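Local structure of uncharacterized protein (Vanderwaltozyma polyspora, 5THE) at residues L32-V37 against L475-G480; K255-K260 against D293-F298; S262-L267 against K325-H330. The protein probably binds RNA as a budding-yeast Argonaute, of which this chain is the C-terminal lobe carrying the Piwi domain. All coordinates share one frame; numbering follows the deposited sequence.

Contact 1 of 3, residues L32-V37 against L475-G480; sequences LDAPVV and LCYIFG. With nucleotides of chain B.
Tyr477 reaches from the Piwi-domain loop after helix 465-475 to the loop that follows strand 25-31, where Ala34, Pro35 and Val37 receive it. Its CB already lies beside Pro35 CG, 3.8 Å away, and the ring base CG meets the same proline carbon. With CG anti to the carbonyl carbon (chi1 -73°), the ring crosses obliquely beneath the proline, whose CD sits almost squarely over its centre. This is a CH-pi contact: Pro35 CD is 3.5 Å from the centroid of the Tyr477 ring and 8° off its normal. Val37 CG2 approaches the ring edge at CD2, a longer contact of 4.1 Å. Farther out, Tyr477 CE2 packs on Ala34 CB at 3.5 Å, and the same methyl lies 3.3 Å from Tyr477 OH, coming in obliquely. Two residues on, Phe479 turns to the RNA: OP1 of nucleotide A4 of chain B lies at the edge of its ring, near the plane, 3.3 Å from Phe479 CE2. Proline suits its place because its CD, bonded to nitrogen, carries slightly polarised hydrogens that an electron-rich phenol face attracts. No hydrogen bond crosses, so shape and dispersion fasten the loop after strand 25-31 to the Piwi domain.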
loop_
_atom_site.group_PDB
_atom_site.type_symbol
_atom_site.label_atom_id
_atom_site.label_comp_id
_atom_site.label_asym_id
_atom_site.label_seq_id
_atom_site.Cartn_x
_atom_site.Cartn_y
_atom_site.Cartn_z
ATOM N N LEU A 32 19.785 -0.870 -10.665
ATOM C CA LEU A 32 19.148 -2.162 -10.866
ATOM C C LEU A 32 18.120 -2.101 -11.993
ATOM O O LEU A 32 17.469 -1.079 -12.222
ATOM C CB LEU A 32 18.470 -2.634 -9.577
ATOM C CG LEU A 32 19.392 -2.848 -8.371
ATOM C CD1 LEU A 32 18.638 -3.468 -7.202
ATOM C CD2 LEU A 32 20.588 -3.720 -8.747
ATOM N N ASP A 33 17.979 -3.215 -12.704
ATOM C CA ASP A 33 16.974 -3.293 -13.747
ATOM C C ASP A 33 15.572 -3.353 -13.140
ATOM O O ASP A 33 15.378 -3.805 -12.013
ATOM C CB ASP A 33 17.226 -4.512 -14.637
ATOM C CG ASP A 33 18.539 -4.419 -15.391
ATOM O OD1 ASP A 33 18.946 -3.293 -15.769
ATOM O OD2 ASP A 33 19.179 -5.470 -15.594
ATOM N N ALA A 34 14.597 -2.859 -13.895
ATOM C CA ALA A 34 13.211 -3.002 -13.497
ATOM C C ALA A 34 12.782 -4.451 -13.679
ATOM O O ALA A 34 13.329 -5.159 -14.521
ATOM C CB ALA A 34 12.312 -2.095 -14.332
ATOM N N PRO A 35 11.811 -4.921 -12.903
ATOM C CA PRO A 35 11.188 -6.205 -13.229
ATOM C C PRO A 35 10.302 -6.047 -14.450
ATOM O O PRO A 35 9.964 -4.941 -14.886
ATOM C CB PRO A 35 10.359 -6.542 -11.989
ATOM C CG PRO A 35 9.988 -5.173 -11.426
ATOM C CD PRO A 35 11.203 -4.289 -11.717
ATOM N N VAL A 36 9.894 -7.183 -14.991
ATOM C CA VAL A 36 8.885 -7.193 -16.039
ATOM C C VAL A 36 7.532 -6.920 -15.397
ATOM O O VAL A 36 7.093 -7.665 -14.516
ATOM C CB VAL A 36 8.883 -8.535 -16.782
ATOM C CG1 VAL A 36 7.808 -8.547 -17.827
ATOM C CG2 VAL A 36 10.255 -8.797 -17.389
ATOM N N VAL A 37 6.869 -5.849 -15.825
ATOM C CA VAL A 37 5.518 -5.582 -15.344
ATOM C C VAL A 37 4.540 -6.401 -16.173
ATOM O O VAL A 37 4.608 -6.408 -17.403
ATOM C CB VAL A 37 5.190 -4.082 -15.411
ATOM C CG1 VAL A 37 3.732 -3.851 -15.001
ATOM C CG2 VAL A 37 6.127 -3.280 -14.500
ATOM N N LEU A 475 9.538 -4.925 -5.424
ATOM C CA LEU A 475 8.279 -4.707 -4.734
ATOM C C LEU A 475 7.763 -3.284 -4.897
ATOM O O LEU A 475 6.601 -3.027 -4.573
ATOM C CB LEU A 475 8.430 -5.055 -3.259
ATOM C CG LEU A 475 8.413 -6.548 -2.947
ATOM C CD1 LEU A 475 8.758 -6.778 -1.497
ATOM C CD2 LEU A 475 7.050 -7.098 -3.263
ATOM N N CYS A 476 8.593 -2.370 -5.395
ATOM C CA CYS A 476 8.152 -1.016 -5.709
ATOM C C CYS A 476 7.308 -0.951 -6.972
ATOM O O CYS A 476 6.613 0.046 -7.180
ATOM C CB CYS A 476 9.370 -0.103 -5.838
ATOM S SG CYS A 476 10.206 0.147 -4.239
ATOM N N TYR A 477 7.316 -1.998 -7.785
ATOM C CA TYR A 477 6.598 -2.014 -9.047
ATOM C C TYR A 477 5.220 -2.660 -8.952
ATOM O O TYR A 477 4.549 -2.781 -9.975
ATOM C CB TYR A 477 7.435 -2.740 -10.113
ATOM C CG TYR A 477 8.621 -1.945 -10.608
ATOM C CD1 TYR A 477 9.721 -1.695 -9.775
ATOM C CD2 TYR A 477 8.646 -1.437 -11.902
ATOM C CE1 TYR A 477 10.808 -0.974 -10.224
ATOM C CE2 TYR A 477 9.731 -0.712 -12.364
ATOM C CZ TYR A 477 10.805 -0.490 -11.519
ATOM O OH TYR A 477 11.866 0.231 -11.976
ATOM N N ILE A 478 4.768 -3.075 -7.768
ATOM C CA ILE A 478 3.439 -3.664 -7.689
ATOM C C ILE A 478 2.575 -2.930 -6.674
ATOM O O ILE A 478 1.819 -3.549 -5.921
ATOM C CB ILE A 478 3.499 -5.169 -7.368
ATOM C CG1 ILE A 478 4.403 -5.444 -6.179
ATOM C CG2 ILE A 478 3.968 -5.954 -8.581
ATOM C CD1 ILE A 478 4.538 -6.896 -5.897
ATOM N N PHE A 479 2.680 -1.613 -6.635
ATOM C CA PHE A 479 1.713 -0.816 -5.890
ATOM C C PHE A 479 0.471 -0.679 -6.767
ATOM O O PHE A 479 0.485 0.037 -7.773
ATOM C CB PHE A 479 2.321 0.528 -5.523
ATOM C CG PHE A 479 1.444 1.379 -4.665
ATOM C CD1 PHE A 479 1.116 0.985 -3.377
ATOM C CD2 PHE A 479 0.973 2.594 -5.135
ATOM C CE1 PHE A 479 0.335 1.789 -2.573
ATOM C CE2 PHE A 479 0.181 3.395 -4.343
ATOM C CZ PHE A 479 -0.146 2.997 -3.058
ATOM N N GLY A 480 -0.593 -1.387 -6.408
ATOM C CA GLY A 480 -1.653 -1.670 -7.361
ATOM C C GLY A 480 -2.530 -0.490 -7.753
ATOM O O GLY A 480 -3.350 -0.650 -8.664
ATOM P P A B 4 -0.614 7.626 -4.936
ATOM O OP1 A B 4 -0.859 6.521 -3.973
ATOM O OP2 A B 4 -1.074 8.996 -4.678
ATOM O "O5'" A B 4 0.945 7.671 -5.245
ATOM C "C5'" A B 4 1.568 6.574 -5.887
ATOM C "C4'" A B 4 2.448 7.013 -7.023
ATOM O "O4'" A B 4 1.660 7.654 -8.051
ATOM C "C3'" A B 4 3.519 8.031 -6.684
ATOM O "O3'" A B 4 4.636 7.410 -6.082
ATOM C "C2'" A B 4 3.810 8.653 -8.044
ATOM O "O2'" A B 4 4.611 7.778 -8.832
ATOM C "C1'" A B 4 2.403 8.681 -8.656
ATOM N N9 A B 4 1.705 9.940 -8.369
ATOM C C8 A B 4 1.127 10.308 -7.180
ATOM N N7 A B 4 0.566 11.492 -7.208
ATOM C C5 A B 4 0.791 11.919 -8.504
ATOM C C6 A B 4 0.426 13.096 -9.144
ATOM N N6 A B 4 -0.248 14.056 -8.502
ATOM N N1 A B 4 0.781 13.229 -10.443
ATOM C C2 A B 4 1.457 12.223 -11.040
ATOM N N3 A B 4 1.855 11.051 -10.536
ATOM C C4 A B 4 1.489 10.977 -9.243
#

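Contact 2 of 3, residues K255-K260 against D293-F298; sequences KLLIDK and DKFTQF
Leu257 and Phe295 form the heart of this contact, with Ile258 and Asp293 beside them. Leu257 CB lies 3.5 Å from Phe295 CZ, at the far end of the ring, while the methyl CD1 stands over one face, 4.1 Å from the ring centroid and 9° off the normal, a CH-pi contact. A chi1 of -76° turns Leu257 CG away from the carbonyl carbon and brings that methyl above the ring. Alongside, Ile258 CD1 meets Asp293 CB at 3.8 Å, so the aspartate joins the apolar patch through its methylene. A branched leucine fits here because one branch can lie over an aromatic face while CB packs at the ring's end. In the next shell, Pro265 and Val268 of strand 264-274 also touch Phe295, and Ile471 of helix 465-475 packs on Leu257. With an alanine in place of Phe295, Leu257 CB and CD1 would probably lose the ring they pack on, and a gap would open toward Pro265. Farther out, the turn presenting Leu257 is held by Lys260, whose NZ bonds Lys255 O at 2.8 Å and Ile258 O at 3.0 Å. Lys255 O also accepts from Ile258 N, the two donors arriving from opposite faces of its carbonyl plane. The ammonium thus ties both ends of the turn together, while Lys255 NZ forms a salt bridge with Glu252. On the other side, the loop between strands 282-289 and 300-305 carries the Phe295 ring, with Asp292 OD1 accepting a hydrogen bond from Lys294 N and a weak one from Phe295 N. Within the Piwi domain, then, polar bonds shape the turn on one side, whereas the junction itself is made by carbon atoms and depends on their fit.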
loop_
_atom_site.group_PDB
_atom_site.type_symbol
_atom_site.label_atom_id
_atom_site.label_comp_id
_atom_site.label_asym_id
_atom_site.label_seq_id
_atom_site.Cartn_x
_atom_site.Cartn_y
_atom_site.Cartn_z
ATOM N N LYS A 255 9.500 -15.549 -8.974
ATOM C CA LYS A 255 10.292 -16.652 -8.428
ATOM C C LYS A 255 11.207 -16.173 -7.311
ATOM O O LYS A 255 11.469 -16.914 -6.355
ATOM C CB LYS A 255 11.120 -17.311 -9.538
ATOM C CG LYS A 255 10.282 -18.077 -10.539
ATOM C CD LYS A 255 11.116 -18.618 -11.665
ATOM C CE LYS A 255 10.273 -19.480 -12.592
ATOM N NZ LYS A 255 10.979 -19.720 -13.880
ATOM N N LEU A 256 11.680 -14.934 -7.409
ATOM C CA LEU A 256 12.506 -14.358 -6.360
ATOM C C LEU A 256 11.831 -14.443 -5.001
ATOM O O LEU A 256 12.505 -14.563 -3.975
ATOM C CB LEU A 256 12.810 -12.904 -6.705
ATOM C CG LEU A 256 14.101 -12.348 -6.124
ATOM C CD1 LEU A 256 15.309 -13.031 -6.750
ATOM C CD2 LEU A 256 14.130 -10.851 -6.355
ATOM N N LEU A 257 10.503 -14.382 -4.969
ATOM C CA LEU A 257 9.767 -14.396 -3.714
ATOM C C LEU A 257 9.091 -15.737 -3.459
ATOM O O LEU A 257 8.099 -15.797 -2.727
ATOM C CB LEU A 257 8.746 -13.257 -3.700
ATOM C CG LEU A 257 9.362 -11.869 -3.450
ATOM C CD1 LEU A 257 8.368 -10.762 -3.723
ATOM C CD2 LEU A 257 9.862 -11.797 -2.015
ATOM N N ILE A 258 9.605 -16.813 -4.053
ATOM C CA ILE A 258 9.075 -18.154 -3.839
ATOM C C ILE A 258 10.164 -19.009 -3.209
ATOM O O ILE A 258 11.303 -19.045 -3.692
ATOM C CB ILE A 258 8.548 -18.773 -5.147
ATOM C CG1 ILE A 258 7.305 -17.992 -5.605
ATOM C CG2 ILE A 258 8.198 -20.264 -4.962
ATOM C CD1 ILE A 258 6.720 -18.489 -6.898
ATOM N N ASP A 259 9.824 -19.654 -2.101
ATOM C CA ASP A 259 10.744 -20.570 -1.440
ATOM C C ASP A 259 10.911 -21.792 -2.333
ATOM O O ASP A 259 9.958 -22.544 -2.537
ATOM C CB ASP A 259 10.182 -20.949 -0.077
ATOM C CG ASP A 259 11.096 -21.868 0.722
ATOM O OD1 ASP A 259 11.998 -22.514 0.141
ATOM O OD2 ASP A 259 10.891 -21.946 1.959
ATOM N N LYS A 260 12.119 -21.995 -2.862
ATOM C CA LYS A 260 12.340 -23.088 -3.803
ATOM C C LYS A 260 12.142 -24.451 -3.160
ATOM O O LYS A 260 11.683 -25.379 -3.830
ATOM C CB LYS A 260 13.741 -23.004 -4.410
ATOM C CG LYS A 260 14.011 -21.715 -5.172
ATOM C CD LYS A 260 12.811 -21.308 -6.027
ATOM C CE LYS A 260 13.060 -20.003 -6.785
ATOM N NZ LYS A 260 13.391 -18.858 -5.882
ATOM N N ASP A 293 1.534 -16.077 -4.732
ATOM C CA ASP A 293 2.746 -15.796 -5.485
ATOM C C ASP A 293 2.579 -14.645 -6.471
ATOM O O ASP A 293 3.491 -14.383 -7.253
ATOM C CB ASP A 293 3.230 -17.071 -6.197
ATOM C CG ASP A 293 2.250 -17.590 -7.251
ATOM O OD1 ASP A 293 1.133 -17.055 -7.391
ATOM O OD2 ASP A 293 2.612 -18.564 -7.940
ATOM N N LYS A 294 1.450 -13.940 -6.443
ATOM C CA LYS A 294 1.281 -12.758 -7.285
ATOM C C LYS A 294 1.510 -11.447 -6.541
ATOM O O LYS A 294 1.865 -10.448 -7.174
ATOM C CB LYS A 294 -0.120 -12.753 -7.915
ATOM C CG LYS A 294 -0.423 -13.988 -8.748
ATOM C CD LYS A 294 0.703 -14.235 -9.764
ATOM C CE LYS A 294 0.460 -15.495 -10.598
ATOM N NZ LYS A 294 1.574 -15.684 -11.585
ATOM N N PHE A 295 1.297 -11.420 -5.217
ATOM C CA PHE A 295 1.610 -10.262 -4.367
ATOM C C PHE A 295 0.810 -9.027 -4.765
ATOM O O PHE A 295 1.242 -7.883 -4.604
ATOM C CB PHE A 295 3.108 -9.983 -4.363
ATOM C CG PHE A 295 3.903 -11.181 -3.970
ATOM C CD1 PHE A 295 4.065 -11.504 -2.626
ATOM C CD2 PHE A 295 4.420 -12.028 -4.944
ATOM C CE1 PHE A 295 4.779 -12.630 -2.256
ATOM C CE2 PHE A 295 5.129 -13.187 -4.593
ATOM C CZ PHE A 295 5.315 -13.493 -3.258
ATOM N N THR A 296 -0.382 -9.281 -5.244
ATOM C CA THR A 296 -1.297 -8.280 -5.753
ATOM C C THR A 296 -2.274 -7.798 -4.693
ATOM O O THR A 296 -2.849 -6.704 -4.821
ATOM C CB THR A 296 -2.015 -8.930 -6.939
ATOM O OG1 THR A 296 -1.313 -8.607 -8.157
ATOM C CG2 THR A 296 -3.428 -8.544 -6.989
ATOM N N GLN A 297 -2.455 -8.585 -3.638
ATOM C CA GLN A 297 -3.446 -8.331 -2.600
ATOM C C GLN A 297 -2.763 -8.377 -1.243
ATOM O O GLN A 297 -2.091 -9.366 -0.916
ATOM C CB GLN A 297 -4.557 -9.367 -2.676
ATOM C CG GLN A 297 -5.502 -9.149 -3.843
ATOM C CD GLN A 297 -6.502 -8.041 -3.547
ATOM O OE1 GLN A 297 -6.786 -7.752 -2.377
ATOM N NE2 GLN A 297 -7.037 -7.411 -4.601
ATOM N N PHE A 298 -2.926 -7.310 -0.463
ATOM C CA PHE A 298 -2.333 -7.190 0.869
ATOM C C PHE A 298 -3.396 -6.782 1.886
ATOM O O PHE A 298 -3.394 -5.646 2.376
ATOM C CB PHE A 298 -1.193 -6.171 0.886
ATOM C CG PHE A 298 0.112 -6.703 0.375
ATOM C CD1 PHE A 298 0.340 -6.825 -0.992
ATOM C CD2 PHE A 298 1.125 -7.066 1.258
ATOM C CE1 PHE A 298 1.541 -7.308 -1.468
ATOM C CE2 PHE A 298 2.346 -7.553 0.777
ATOM C CZ PHE A 298 2.547 -7.682 -0.580
#

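Contact 3 of 3, residues S262-L267 against K325-H330; sequences SNLPIL and KIYQKH
Tyr327 leaves helix 320-329 to meet the start of strand 264-274, joining a helix to the central sheet of the Piwi domain, which has the RNase H fold. With CG anti to the backbone N (chi1 180°), the side chain extends from the helix toward the strand and delivers its hydroxyl to the backbone. There Tyr327 OH donates to Pro265 O over 2.7 Å, in the carbonyl plane and on a lone pair, with a C=O...O angle of 138°. A tyrosine suits this spot: its ring can lie among apolar groups while the hydroxyl gives the carbonyl of the buried Pro265 a donor. The tight part lies around that hydroxyl, where Pro265 CD comes to 3.3 Å and Leu264 CB to 3.4 Å from Tyr327 OH; Pro265 CG also packs on Tyr327 CE2. Nearer the helix the fit is looser, for Leu267 CD1 stays 4.3 Å from Tyr327 CD2. Strand pairing with 258-259 just before includes a G1 beta bulge, in which Asn263 and Leu264 both face Asp259. The exposed side is found at Asn263 and at the helix end, where Lys329 and His330 lie and the His330 ring stacks on Tyr291. There His330 folds back on the helix, its ND1 donating to Ile326 O at 3.1 Å, with that oxygen only 1° out of the imidazole plane.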
loop_
_atom_site.group_PDB
_atom_site.type_symbol
_atom_site.label_atom_id
_atom_site.label_comp_id
_atom_site.label_asym_id
_atom_site.label_seq_id
_atom_site.Cartn_x
_atom_site.Cartn_y
_atom_site.Cartn_z
ATOM N N SER A 262 10.054 -25.500 -0.707
ATOM C CA SER A 262 8.650 -25.824 -0.498
ATOM C C SER A 262 7.787 -25.444 -1.685
ATOM O O SER A 262 6.621 -25.839 -1.728
ATOM C CB SER A 262 8.118 -25.106 0.758
ATOM O OG SER A 262 8.300 -23.701 0.614
ATOM N N ASN A 263 8.333 -24.681 -2.635
ATOM C CA ASN A 263 7.566 -24.124 -3.746
ATOM C C ASN A 263 6.380 -23.308 -3.231
ATOM O O ASN A 263 5.287 -23.318 -3.795
ATOM C CB ASN A 263 7.108 -25.214 -4.714
ATOM C CG ASN A 263 6.701 -24.643 -6.051
ATOM O OD1 ASN A 263 7.298 -23.674 -6.526
ATOM N ND2 ASN A 263 5.653 -25.198 -6.644
ATOM N N LEU A 264 6.594 -22.608 -2.131
ATOM C CA LEU A 264 5.543 -21.805 -1.563
ATOM C C LEU A 264 5.978 -20.346 -1.558
ATOM O O LEU A 264 7.147 -20.052 -1.276
ATOM C CB LEU A 264 5.215 -22.253 -0.132
ATOM C CG LEU A 264 4.435 -23.564 -0.005
ATOM C CD1 LEU A 264 4.436 -24.012 1.442
ATOM C CD2 LEU A 264 3.015 -23.372 -0.523
ATOM N N PRO A 265 5.079 -19.420 -1.884
ATOM C CA PRO A 265 5.464 -18.005 -1.905
ATOM C C PRO A 265 5.803 -17.510 -0.509
ATOM O O PRO A 265 5.212 -17.933 0.486
ATOM C CB PRO A 265 4.221 -17.307 -2.460
ATOM C CG PRO A 265 3.096 -18.200 -2.085
ATOM C CD PRO A 265 3.660 -19.604 -2.235
ATOM N N ILE A 266 6.805 -16.634 -0.445
ATOM C CA ILE A 266 7.149 -16.004 0.817
ATOM C C ILE A 266 5.973 -15.160 1.278
ATOM O O ILE A 266 5.286 -14.523 0.472
ATOM C CB ILE A 266 8.423 -15.161 0.651
ATOM C CG1 ILE A 266 9.597 -16.061 0.279
ATOM C CG2 ILE A 266 8.742 -14.355 1.921
ATOM C CD1 ILE A 266 10.806 -15.286 -0.232
ATOM N N LEU A 267 5.705 -15.189 2.578
ATOM C CA LEU A 267 4.723 -14.292 3.165
ATOM C C LEU A 267 5.395 -12.940 3.364
ATOM O O LEU A 267 6.332 -12.816 4.162
ATOM C CB LEU A 267 4.205 -14.857 4.482
ATOM C CG LEU A 267 3.371 -13.873 5.307
ATOM C CD1 LEU A 267 2.115 -13.508 4.541
ATOM C CD2 LEU A 267 3.025 -14.444 6.666
ATOM N N LYS A 325 -3.981 -17.228 8.305
ATOM C CA LYS A 325 -5.243 -17.813 7.859
ATOM C C LYS A 325 -5.501 -17.519 6.392
ATOM O O LYS A 325 -5.891 -18.406 5.627
ATOM C CB LYS A 325 -6.404 -17.276 8.702
ATOM C CG LYS A 325 -6.582 -17.930 10.061
ATOM C CD LYS A 325 -7.680 -17.193 10.849
ATOM C CE LYS A 325 -8.171 -18.006 12.022
ATOM N NZ LYS A 325 -9.289 -17.330 12.755
ATOM N N ILE A 326 -5.319 -16.265 5.988
ATOM C CA ILE A 326 -5.586 -15.894 4.607
ATOM C C ILE A 326 -4.580 -16.557 3.683
ATOM O O ILE A 326 -4.942 -17.096 2.629
ATOM C CB ILE A 326 -5.575 -14.362 4.450
ATOM C CG1 ILE A 326 -6.642 -13.743 5.360
ATOM C CG2 ILE A 326 -5.826 -13.996 2.991
ATOM C CD1 ILE A 326 -6.603 -12.216 5.423
ATOM N N TYR A 327 -3.300 -16.535 4.065
ATOM C CA TYR A 327 -2.297 -17.217 3.259
ATOM C C TYR A 327 -2.685 -18.673 3.049
ATOM O O TYR A 327 -2.608 -19.204 1.931
ATOM C CB TYR A 327 -0.930 -17.131 3.933
ATOM C CG TYR A 327 0.176 -17.828 3.162
ATOM C CD1 TYR A 327 0.318 -19.221 3.195
ATOM C CD2 TYR A 327 1.078 -17.094 2.407
ATOM C CE1 TYR A 327 1.337 -19.856 2.497
ATOM C CE2 TYR A 327 2.092 -17.717 1.694
ATOM C CZ TYR A 327 2.218 -19.094 1.750
ATOM O OH TYR A 327 3.231 -19.696 1.052
ATOM N N GLN A 328 -3.093 -19.335 4.134
ATOM C CA GLN A 328 -3.386 -20.763 4.068
ATOM C C GLN A 328 -4.533 -21.060 3.106
ATOM O O GLN A 328 -4.492 -22.059 2.372
ATOM C CB GLN A 328 -3.706 -21.279 5.466
ATOM C CG GLN A 328 -4.145 -22.735 5.480
ATOM C CD GLN A 328 -4.331 -23.236 6.880
ATOM O OE1 GLN A 328 -4.981 -22.585 7.699
ATOM N NE2 GLN A 328 -3.699 -24.361 7.189
ATOM N N LYS A 329 -5.567 -20.207 3.098
ATOM C CA LYS A 329 -6.707 -20.430 2.205
ATOM C C LYS A 329 -6.297 -20.382 0.742
ATOM O O LYS A 329 -6.902 -21.061 -0.094
ATOM C CB LYS A 329 -7.806 -19.398 2.461
ATOM C CG LYS A 329 -8.394 -19.422 3.863
ATOM C CD LYS A 329 -9.607 -18.492 3.953
ATOM C CE LYS A 329 -9.763 -17.865 5.341
ATOM N NZ LYS A 329 -10.070 -18.858 6.407
ATOM N N HIS A 330 -5.262 -19.616 0.411
ATOM C CA HIS A 330 -4.829 -19.463 -0.970
ATOM C C HIS A 330 -3.684 -20.393 -1.356
ATOM O O HIS A 330 -3.221 -20.333 -2.498
ATOM C CB HIS A 330 -4.431 -18.000 -1.231
ATOM C CG HIS A 330 -5.605 -17.073 -1.292
ATOM N ND1 HIS A 330 -6.163 -16.499 -0.169
ATOM C CD2 HIS A 330 -6.362 -16.666 -2.338
ATOM C CE1 HIS A 330 -7.195 -15.753 -0.525
ATOM N NE2 HIS A 330 -7.336 -15.837 -1.835
#

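Contacts 2 and 3 share one sheet: strands 258-259 and 264-274 are antiparallel neighbours, and probable hydrogen bonds from Ile266 N to Leu257 O and from Asp259 N to Leu264 O join them. Asp293 and Phe295 also pack against Pro265 and Ile266. Contact 1 joins two loops instead and touches contact 2 through Leu475 on Leu257 and Ile478 on the Phe295 backbone, while contact 3 stays about 8 Å from contact 1 at the nearest atoms. Contacts 1 and 3 are buried, whereas contact 2 is partly so. Each of the first two sets an aliphatic carbon over an aromatic face; contact 3 alone carries a hydrogen bond between its segments.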